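Local coordinates for long form D7clu1 salivary protein (Culex quinquefasciatus, PDB 6V4C) that binds and sequesters ADP, ATP and related adenine compounds of the host, inhibiting platelet aggregation and so easing mosquito blood feeding, at residues 149-154 against 257-262. Sequence-based numbering, arbitrary orientation.
Sequences SIFRFC and DYIEVR
Ser149 and Glu260 join the start of helix 150-158 to the side of helix 249-263; segments 150-154 and 257-262 have axes 81° apart. Ser149 is the N-cap: its OG accepts from Arg152 N at 3.0 Å and donates to Glu260 OE2 at 2.9 Å, a double role for which a small hydroxyl is well suited. OE2 receives this proton on its anti lone pair, while OE1 forms a salt bridge with Arg170, so both carboxylate oxygens are engaged. With CG anti to the backbone N (chi1 178°) and the chain extended beyond it, Glu260 is long enough to span the gap. Packing is tightest along its methylenes, where Glu260 CG lies 3.5 Å from Ser149 CB, and Glu260 CB 3.4 Å from Phe151 CD2; the ring leans obliquely against the aliphatic stem, its plane 55° from that of the carboxylate. The fit is looser at the partly exposed Phe151 and Ile259, whose CE2 and CG2 are 4.3 Å apart; at the other end Arg152 leads away to Asp161. Ser263 ties Ile150 N to Glu260 O, just ahead of the ADP-binding residues 265-267. The buried carboxylate, beside a helix N-terminus and an arginine, is therefore probably stabilised as an anion, fastening the two helices close to the nucleotide pocket.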
loop_
_atom_site.group_PDB
_atom_site.type_symbol
_atom_site.label_atom_id
_atom_site.label_comp_id
_atom_site.label_asym_id
_atom_site.label_seq_id
_atom_site.Cartn_x
_atom_site.Cartn_y
_atom_site.Cartn_z
ATOM N N SER A 149 1.659 12.910 0.330
ATOM C CA SER A 149 2.032 11.898 1.308
ATOM C C SER A 149 0.843 11.553 2.200
ATOM O O SER A 149 -0.129 12.304 2.307
ATOM C CB SER A 149 3.220 12.355 2.159
ATOM O OG SER A 149 2.813 13.150 3.261
ATOM N N ILE A 150 0.929 10.383 2.837
ATOM C CA ILE A 150 -0.148 9.945 3.721
ATOM C C ILE A 150 -0.254 10.864 4.934
ATOM O O ILE A 150 -1.357 11.171 5.404
ATOM C CB ILE A 150 0.032 8.463 4.108
ATOM C CG1 ILE A 150 -1.093 7.996 5.036
ATOM C CG2 ILE A 150 1.387 8.237 4.766
ATOM C CD1 ILE A 150 -2.468 8.012 4.402
ATOM N N PHE A 151 0.886 11.348 5.435
ATOM C CA PHE A 151 0.863 12.231 6.596
ATOM C C PHE A 151 0.269 13.590 6.249
ATOM O O PHE A 151 -0.495 14.158 7.037
ATOM C CB PHE A 151 2.270 12.381 7.180
ATOM C CG PHE A 151 2.857 11.089 7.662
ATOM C CD1 PHE A 151 2.519 10.583 8.904
ATOM C CD2 PHE A 151 3.731 10.371 6.866
ATOM C CE1 PHE A 151 3.049 9.385 9.347
ATOM C CE2 PHE A 151 4.268 9.172 7.307
ATOM C CZ PHE A 151 3.923 8.680 8.546
ATOM N N ARG A 152 0.611 14.127 5.076
ATOM C CA ARG A 152 0.034 15.399 4.654
ATOM C C ARG A 152 -1.447 15.243 4.335
ATOM O O ARG A 152 -2.259 16.108 4.685
ATOM C CB ARG A 152 0.808 15.939 3.449
ATOM C CG ARG A 152 0.250 17.223 2.851
ATOM C CD ARG A 152 0.247 18.359 3.857
ATOM N NE ARG A 152 -0.279 19.589 3.265
ATOM C CZ ARG A 152 -0.613 20.672 3.960
ATOM N NH1 ARG A 152 -0.481 20.685 5.278
ATOM N NH2 ARG A 152 -1.087 21.740 3.333
ATOM N N PHE A 153 -1.816 14.135 3.689
ATOM C CA PHE A 153 -3.221 13.877 3.402
ATOM C C PHE A 153 -4.041 13.803 4.686
ATOM O O PHE A 153 -5.143 14.362 4.762
ATOM C CB PHE A 153 -3.361 12.590 2.590
ATOM C CG PHE A 153 -4.777 12.268 2.219
ATOM C CD1 PHE A 153 -5.394 12.923 1.166
ATOM C CD2 PHE A 153 -5.493 11.315 2.925
ATOM C CE1 PHE A 153 -6.701 12.633 0.823
ATOM C CE2 PHE A 153 -6.798 11.021 2.585
ATOM C CZ PHE A 153 -7.402 11.682 1.533
ATOM N N CYS A 154 -3.515 13.127 5.712
ATOM C CA CYS A 154 -4.212 13.059 6.996
ATOM C C CYS A 154 -4.126 14.384 7.747
ATOM O O CYS A 154 -5.092 14.798 8.398
ATOM C CB CYS A 154 -3.631 11.938 7.859
ATOM S SG CYS A 154 -3.917 10.253 7.254
ATOM N N ASP A 257 9.982 9.195 8.233
ATOM C CA ASP A 257 10.314 10.117 7.148
ATOM C C ASP A 257 10.411 9.385 5.817
ATOM O O ASP A 257 9.923 9.875 4.794
ATOM C CB ASP A 257 11.627 10.845 7.439
ATOM C CG ASP A 257 11.490 11.894 8.524
ATOM O OD1 ASP A 257 10.365 12.384 8.755
ATOM O OD2 ASP A 257 12.518 12.234 9.144
ATOM N N TYR A 258 11.036 8.207 5.810
ATOM C CA TYR A 258 11.185 7.469 4.561
ATOM C C TYR A 258 9.855 6.883 4.103
ATOM O O TYR A 258 9.548 6.895 2.905
ATOM C CB TYR A 258 12.248 6.387 4.721
ATOM C CG TYR A 258 12.730 5.795 3.422
ATOM C CD1 TYR A 258 12.962 6.597 2.310
ATOM C CD2 TYR A 258 12.973 4.434 3.310
ATOM C CE1 TYR A 258 13.410 6.055 1.122
ATOM C CE2 TYR A 258 13.424 3.883 2.128
ATOM C CZ TYR A 258 13.641 4.695 1.037
ATOM O OH TYR A 258 14.090 4.141 -0.138
ATOM N N ILE A 259 9.046 6.375 5.040
ATOM C CA ILE A 259 7.679 5.984 4.703
ATOM C C ILE A 259 6.937 7.143 4.049
ATOM O O ILE A 259 6.279 6.977 3.015
ATOM C CB ILE A 259 6.934 5.468 5.950
ATOM C CG1 ILE A 259 7.478 4.105 6.383
ATOM C CG2 ILE A 259 5.439 5.395 5.677
ATOM C CD1 ILE A 259 6.955 3.631 7.734
ATOM N N GLU A 260 7.041 8.335 4.640
ATOM C CA GLU A 260 6.328 9.494 4.105
ATOM C C GLU A 260 6.746 9.791 2.673
ATOM O O GLU A 260 5.896 9.996 1.796
ATOM C CB GLU A 260 6.560 10.718 4.988
ATOM C CG GLU A 260 5.876 11.953 4.439
ATOM C CD GLU A 260 5.713 13.059 5.455
ATOM O OE1 GLU A 260 6.465 13.080 6.453
ATOM O OE2 GLU A 260 4.823 13.908 5.249
ATOM N N VAL A 261 8.057 9.825 2.414
ATOM C CA VAL A 261 8.546 10.112 1.068
ATOM C C VAL A 261 8.024 9.082 0.071
ATOM O O VAL A 261 7.597 9.427 -1.037
ATOM C CB VAL A 261 10.084 10.208 1.055
ATOM C CG1 VAL A 261 10.612 10.146 -0.370
ATOM C CG2 VAL A 261 10.536 11.492 1.725
ATOM N N ARG A 262 8.041 7.804 0.452
ATOM C CA ARG A 262 7.593 6.753 -0.455
ATOM C C ARG A 262 6.084 6.763 -0.666
ATOM O O ARG A 262 5.613 6.261 -1.693
ATOM C CB ARG A 262 8.035 5.386 0.070
ATOM C CG ARG A 262 9.542 5.190 0.123
ATOM C CD ARG A 262 9.938 4.301 1.301
ATOM N NE ARG A 262 9.330 2.980 1.233
ATOM C CZ ARG A 262 9.130 2.192 2.285
ATOM N NH1 ARG A 262 9.475 2.594 3.505
ATOM N NH2 ARG A 262 8.572 1.002 2.117
#